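Local coordinates for amino acid ABC transporter, periplasmic amino acid-binding protein, putative (Streptococcus pneumoniae, PDB 4I62) that binds L-arginine between its two lobes and probably delivers it to an amino acid ABC transporter as the substrate-binding component, at residues A[88-93]-A[105-110]; A[120-125]-A[227-232]. All coordinates share one frame; numbering follows the deposited sequence.

Contact 1: A[88-93]-A[105-110]; sequences MSFDNV and AISGVS. With ARG (arginine), chain B.
Phe90 and Val93 reach across from the start of a helix to Ala105, Ser107 and Val109, and the bound L-arginine takes up part of the same contact. The direct packing is modest and mainly van der Waals. Val93 CG1 meets Ala105 CB at 3.5 Å. It can do so because CG1 stands anti to the backbone N (chi1 164°). Phe90 CE1 lies 4.3 Å from Val109 CG2, which sits at the edge of the ring near its plane. Ser107 OG is at the same ring's edge, also in plane.

One face of Phe90 serves the ligand. The arginine CD sits over the ring centre, 3.5 Å above the plane, and the ligand NE lies 3.5 Å from Phe90 CD1. The aromatic face thus packs against the ligand's aliphatic chain and its guanidinium group.

Hydrogen bonds from 105-110 bind both ends of the ligand. Ser107 O accepts from NE (2.9 Å) and NH1, and Ser107 OG accepts a second bond from NH1. The ligand's amino N gives bonds to Gly108 O and Ser110 OG. Ser110 N donates to the ligand carboxylate O at 2.8 Å, nearly straight at 173°. Asp225 also bonds Ser110 OG, and the backbone N of Asn46 bonds Ser107 OG, so both hydroxyls are anchored from outside. Arg115, Glu53 and Glu198 are among the residues that complete the site.

This is one wall of the arginine pocket. Phe90, on helix 90-98, supplies an aromatic face, and the loop between strand 104-105 and helix 113-116 supplies the polar side. Val93 and Ser107 also touch strand 40-45, while Ile106 packs on helix 67-79.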
loop_
_atom_site.group_PDB
_atom_site.type_symbol
_atom_site.label_atom_id
_atom_site.label_comp_id
_atom_site.label_asym_id
_atom_site.label_seq_id
_atom_site.Cartn_x
_atom_site.Cartn_y
_atom_site.Cartn_z
ATOM N N MET A 88 -8.170 7.559 -5.262
ATOM C CA MET A 88 -8.181 7.172 -6.653
ATOM C C MET A 88 -7.691 5.746 -6.770
ATOM O O MET A 88 -7.245 5.160 -5.791
ATOM C CB MET A 88 -7.326 8.135 -7.460
ATOM C CG MET A 88 -5.851 8.085 -7.085
ATOM S SD MET A 88 -4.845 9.351 -7.906
ATOM C CE MET A 88 -5.449 10.854 -7.196
ATOM N N SER A 89 -7.785 5.199 -7.960
ATOM C CA SER A 89 -7.217 3.880 -8.181
ATOM C C SER A 89 -5.716 3.891 -7.993
ATOM O O SER A 89 -5.036 4.888 -8.317
ATOM C CB SER A 89 -7.527 3.413 -9.597
ATOM O OG SER A 89 -6.891 4.240 -10.551
ATOM N N PHE A 90 -5.172 2.785 -7.475
ATOM C CA PHE A 90 -3.739 2.787 -7.197
ATOM C C PHE A 90 -2.907 3.074 -8.441
ATOM O O PHE A 90 -1.899 3.799 -8.385
ATOM C CB PHE A 90 -3.251 1.514 -6.536
ATOM C CG PHE A 90 -1.783 1.587 -6.197
ATOM C CD1 PHE A 90 -1.357 2.386 -5.137
ATOM C CD2 PHE A 90 -0.803 0.937 -6.957
ATOM C CE1 PHE A 90 -0.028 2.505 -4.834
ATOM C CE2 PHE A 90 0.522 1.080 -6.656
ATOM C CZ PHE A 90 0.921 1.845 -5.577
ATOM N N ASP A 91 -3.337 2.518 -9.563
ATOM C CA ASP A 91 -2.703 2.653 -10.881
ATOM C C ASP A 91 -2.495 4.117 -11.269
ATOM O O ASP A 91 -1.678 4.413 -12.141
ATOM C CB ASP A 91 -3.558 1.917 -11.947
ATOM C CG ASP A 91 -2.747 1.443 -13.137
ATOM O OD1 ASP A 91 -1.542 1.145 -12.975
ATOM O OD2 ASP A 91 -3.328 1.360 -14.235
ATOM N N ASN A 92 -3.300 5.025 -10.685
ATOM C CA ASN A 92 -3.233 6.445 -11.028
ATOM C C ASN A 92 -2.510 7.323 -9.989
ATOM O O ASN A 92 -2.296 8.550 -10.226
ATOM C CB ASN A 92 -4.646 6.986 -11.266
ATOM C CG ASN A 92 -5.346 6.304 -12.440
ATOM O OD1 ASN A 92 -6.576 6.120 -12.434
ATOM N ND2 ASN A 92 -4.583 5.911 -13.412
ATOM N N VAL A 93 -2.154 6.746 -8.844
ATOM C CA VAL A 93 -1.595 7.527 -7.728
ATOM C C VAL A 93 -0.280 8.224 -8.082
ATOM O O VAL A 93 -0.139 9.464 -7.929
ATOM C CB VAL A 93 -1.446 6.628 -6.486
ATOM C CG1 VAL A 93 -0.529 7.232 -5.441
ATOM C CG2 VAL A 93 -2.791 6.357 -5.891
ATOM N N ALA A 105 2.261 11.260 -2.688
ATOM C CA ALA A 105 1.590 9.961 -2.642
ATOM C C ALA A 105 1.966 9.323 -1.318
ATOM O O ALA A 105 3.152 9.064 -1.074
ATOM C CB ALA A 105 2.021 9.064 -3.791
ATOM N N ILE A 106 0.959 9.082 -0.481
ATOM C CA ILE A 106 1.151 8.356 0.776
ATOM C C ILE A 106 0.127 7.217 0.709
ATOM O O ILE A 106 -1.053 7.406 1.029
ATOM C CB ILE A 106 0.948 9.227 2.044
ATOM C CG1 ILE A 106 1.744 10.534 1.939
ATOM C CG2 ILE A 106 1.384 8.411 3.259
ATOM C CD1 ILE A 106 1.551 11.467 3.149
ATOM N N SER A 107 0.585 6.056 0.229
ATOM C CA SER A 107 -0.363 5.047 -0.203
ATOM C C SER A 107 0.288 3.667 -0.189
ATOM O O SER A 107 0.057 2.850 -1.108
ATOM C CB SER A 107 -0.907 5.384 -1.599
ATOM O OG SER A 107 -2.075 4.629 -1.951
ATOM N N GLY A 108 1.124 3.411 0.815
ATOM C CA GLY A 108 1.845 2.146 0.865
ATOM C C GLY A 108 2.755 1.960 -0.342
ATOM O O GLY A 108 2.900 0.845 -0.839
ATOM N N VAL A 109 3.392 3.038 -0.783
ATOM C CA VAL A 109 4.184 3.031 -2.017
ATOM C C VAL A 109 5.598 2.496 -1.793
ATOM O O VAL A 109 6.367 3.080 -0.989
ATOM C CB VAL A 109 4.279 4.446 -2.638
ATOM C CG1 VAL A 109 5.113 4.436 -3.902
ATOM C CG2 VAL A 109 2.917 5.018 -2.904
ATOM N N SER A 110 5.954 1.412 -2.466
ATOM C CA SER A 110 7.286 0.882 -2.399
ATOM C C SER A 110 8.264 1.699 -3.225
ATOM O O SER A 110 8.010 2.082 -4.380
ATOM C CB SER A 110 7.276 -0.526 -2.997
ATOM O OG SER A 110 6.399 -1.407 -2.290
HETATM N N ARG B . 3.597 -1.522 -2.193
HETATM C CA ARG B . 3.023 -1.780 -3.540
HETATM C C ARG B . 3.537 -0.774 -4.567
HETATM O O ARG B . 4.030 0.304 -4.173
HETATM C CB ARG B . 1.508 -1.841 -3.487
HETATM C CG ARG B . 0.869 -0.589 -2.882
HETATM C CD ARG B . -0.629 -0.552 -3.103
HETATM N NE ARG B . -1.228 0.470 -2.265
HETATM C CZ ARG B . -2.509 0.778 -2.242
HETATM N NH1 ARG B . -2.941 1.745 -1.440
HETATM N NH2 ARG B . -3.363 0.128 -3.030
HETATM O OXT ARG B . 3.386 -1.077 -5.797
#

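Contact 2: A[120-125]-A[227-232]; sequences DFSTPY and YAVAMK
An antiparallel strand pairing, continued by further bonds where the regular strand register ends, joins 120-125 to 227-232 in the mixed sheet of this type II periplasmic binding fold. Asp120 and Met231 form the hydrogen-bonded pair, with Met231 N to Asp120 O at 2.9 Å and a return bond from Asp120 N to Met231 O. Phe121 and Ala230 follow as a non-hydrogen-bonded pair. Ser122 N then donates to Val229 O.

Beyond this point a side chain replaces the backbone acceptor. Val229 N donates to Ser122 OG (2.9 Å, 165°), and that hydroxyl in turn donates a hydrogen bond to Thr123 O. The chi1 of 73° sets OG between the backbone N and carbonyl carbon of Ser122, facing Val229. Tyr125 N to Tyr227 O, 2.8 Å, closes the series.

Phe121 and Ala230 share one face of the sheet. Phe121 CD1 also reaches Ala228 CB at 3.7 Å. On the opposite face, Asp120 CB meets Met231 CG at 3.4 Å. Tyr227 CB sits over one face of the Tyr125 ring, toward its rim, in a CH-pi contact 4.1 Å from the centroid. A water links Tyr125 OH to Ala228 O.

Tyr227 belongs to the arginine pocket, and its hydroxyl bonds Glu198. Helix 236-251 packs on Ser122 and Thr123, strand 104-105 borders Val229, Ala230 and Met231, and helix 113-116 touches Phe121.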
loop_
_atom_site.group_PDB
_atom_site.type_symbol
_atom_site.label_atom_id
_atom_site.label_comp_id
_atom_site.label_asym_id
_atom_site.label_seq_id
_atom_site.Cartn_x
_atom_site.Cartn_y
_atom_site.Cartn_z
ATOM N N ASP A 120 11.106 11.971 -6.221
ATOM C CA ASP A 120 11.811 12.050 -4.946
ATOM C C ASP A 120 11.028 11.113 -4.011
ATOM O O ASP A 120 9.777 11.062 -4.038
ATOM C CB ASP A 120 11.764 13.478 -4.353
ATOM C CG ASP A 120 12.944 14.366 -4.751
ATOM O OD1 ASP A 120 13.699 14.017 -5.697
ATOM O OD2 ASP A 120 13.079 15.447 -4.100
ATOM N N PHE A 121 11.758 10.409 -3.151
ATOM C CA PHE A 121 11.135 9.654 -2.090
ATOM C C PHE A 121 11.616 10.141 -0.746
ATOM O O PHE A 121 12.788 10.478 -0.559
ATOM C CB PHE A 121 11.476 8.158 -2.183
ATOM C CG PHE A 121 10.657 7.394 -3.193
ATOM C CD1 PHE A 121 9.363 7.060 -2.887
ATOM C CD2 PHE A 121 11.182 6.998 -4.407
ATOM C CE1 PHE A 121 8.593 6.308 -3.779
ATOM C CE2 PHE A 121 10.403 6.257 -5.312
ATOM C CZ PHE A 121 9.114 5.917 -4.988
ATOM N N SER A 122 10.722 10.126 0.218
ATOM C CA SER A 122 11.128 10.271 1.603
ATOM C C SER A 122 12.042 9.141 2.027
ATOM O O SER A 122 12.168 8.097 1.338
ATOM C CB SER A 122 9.905 10.274 2.524
ATOM O OG SER A 122 9.326 8.987 2.638
ATOM N N THR A 123 12.665 9.314 3.184
ATOM C CA THR A 123 13.269 8.198 3.872
ATOM C C THR A 123 12.179 7.111 4.084
ATOM O O THR A 123 10.992 7.415 4.193
ATOM C CB THR A 123 13.837 8.685 5.196
ATOM O OG1 THR A 123 14.775 7.740 5.703
ATOM C CG2 THR A 123 12.776 8.887 6.225
ATOM N N PRO A 124 12.562 5.833 4.134
ATOM C CA PRO A 124 11.520 4.809 4.255
ATOM C C PRO A 124 10.843 4.829 5.611
ATOM O O PRO A 124 11.489 5.165 6.647
ATOM C CB PRO A 124 12.289 3.489 4.109
ATOM C CG PRO A 124 13.589 3.841 3.497
ATOM C CD PRO A 124 13.876 5.276 3.769
ATOM N N TYR A 125 9.586 4.444 5.640
ATOM C CA TYR A 125 8.840 4.371 6.879
ATOM C C TYR A 125 8.308 2.997 7.250
ATOM O O TYR A 125 7.734 2.865 8.339
ATOM C CB TYR A 125 7.736 5.430 6.981
ATOM C CG TYR A 125 6.585 5.244 6.023
ATOM C CD1 TYR A 125 5.502 4.451 6.353
ATOM C CD2 TYR A 125 6.551 5.924 4.803
ATOM C CE1 TYR A 125 4.412 4.300 5.471
ATOM C CE2 TYR A 125 5.477 5.799 3.917
ATOM C CZ TYR A 125 4.410 4.982 4.272
ATOM O OH TYR A 125 3.338 4.866 3.418
ATOM N N TYR A 227 8.433 1.050 2.121
ATOM C CA TYR A 227 7.468 2.070 1.787
ATOM C C TYR A 227 8.047 3.468 2.070
ATOM O O TYR A 227 8.769 3.666 3.046
ATOM C CB TYR A 227 6.196 1.949 2.626
ATOM C CG TYR A 227 5.332 0.752 2.424
ATOM C CD1 TYR A 227 5.582 -0.188 1.438
ATOM C CD2 TYR A 227 4.231 0.575 3.265
ATOM C CE1 TYR A 227 4.723 -1.308 1.287
ATOM C CE2 TYR A 227 3.394 -0.513 3.131
ATOM C CZ TYR A 227 3.647 -1.448 2.152
ATOM O OH TYR A 227 2.760 -2.511 2.042
ATOM N N ALA A 228 7.685 4.411 1.198
ATOM C CA ALA A 228 8.125 5.786 1.330
ATOM C C ALA A 228 7.066 6.706 0.735
ATOM O O ALA A 228 6.165 6.263 -0.014
ATOM C CB ALA A 228 9.470 5.969 0.659
ATOM N N VAL A 229 7.150 7.986 1.072
ATOM C CA VAL A 229 6.287 8.998 0.488
ATOM C C VAL A 229 6.899 9.477 -0.819
ATOM O O VAL A 229 8.082 9.812 -0.858
ATOM C CB VAL A 229 6.152 10.167 1.460
ATOM C CG1 VAL A 229 5.373 11.329 0.827
ATOM C CG2 VAL A 229 5.560 9.705 2.789
ATOM N N ALA A 230 6.095 9.486 -1.888
ATOM C CA ALA A 230 6.611 9.961 -3.189
ATOM C C ALA A 230 6.204 11.386 -3.426
ATOM O O ALA A 230 5.094 11.824 -3.061
ATOM C CB ALA A 230 6.074 9.090 -4.330
ATOM N N MET A 231 7.095 12.116 -4.066
ATOM C CA MET A 231 6.845 13.505 -4.412
ATOM C C MET A 231 7.582 13.822 -5.718
ATOM O O MET A 231 8.363 13.011 -6.217
ATOM C CB MET A 231 7.271 14.432 -3.270
ATOM C CG MET A 231 8.740 14.442 -3.019
ATOM S SD MET A 231 9.164 14.998 -1.346
ATOM C CE MET A 231 8.895 13.478 -0.423
ATOM N N LYS A 232 7.287 14.981 -6.284
ATOM C CA LYS A 232 7.956 15.366 -7.514
ATOM C C LYS A 232 9.451 15.504 -7.305
ATOM O O LYS A 232 9.930 15.871 -6.221
ATOM C CB LYS A 232 7.359 16.635 -8.109
ATOM C CG LYS A 232 6.179 16.357 -9.042
ATOM C CD LYS A 232 5.569 17.657 -9.555
ATOM C CE LYS A 232 6.560 18.427 -10.413
ATOM N NZ LYS A 232 6.956 17.631 -11.622
HETATM O O HOH W 1 3.490 5.634 0.663
#

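Overall arrangement
From the N terminus, the chain first closes a short loop at contact 1. Only 11 residues, mostly the rest of helix 90-98 and the turn into strand 104-105, separate its segments. Contact 2 opens afterwards and closes a much longer loop of 101 residues, so the two follow in series and neither encloses the other. They meet in space, with centres 12 Å apart. Segment 105-110 runs beside 227-232: Val109 O lies 2.9 Å from Ala228 N, and Ala105 N lies 2.9 Å from Ala230 O, both probable hydrogen bonds. The late strand 226-232 is thereby tied to 119-121, to strand 104-105 and to the pocket loop that follows it.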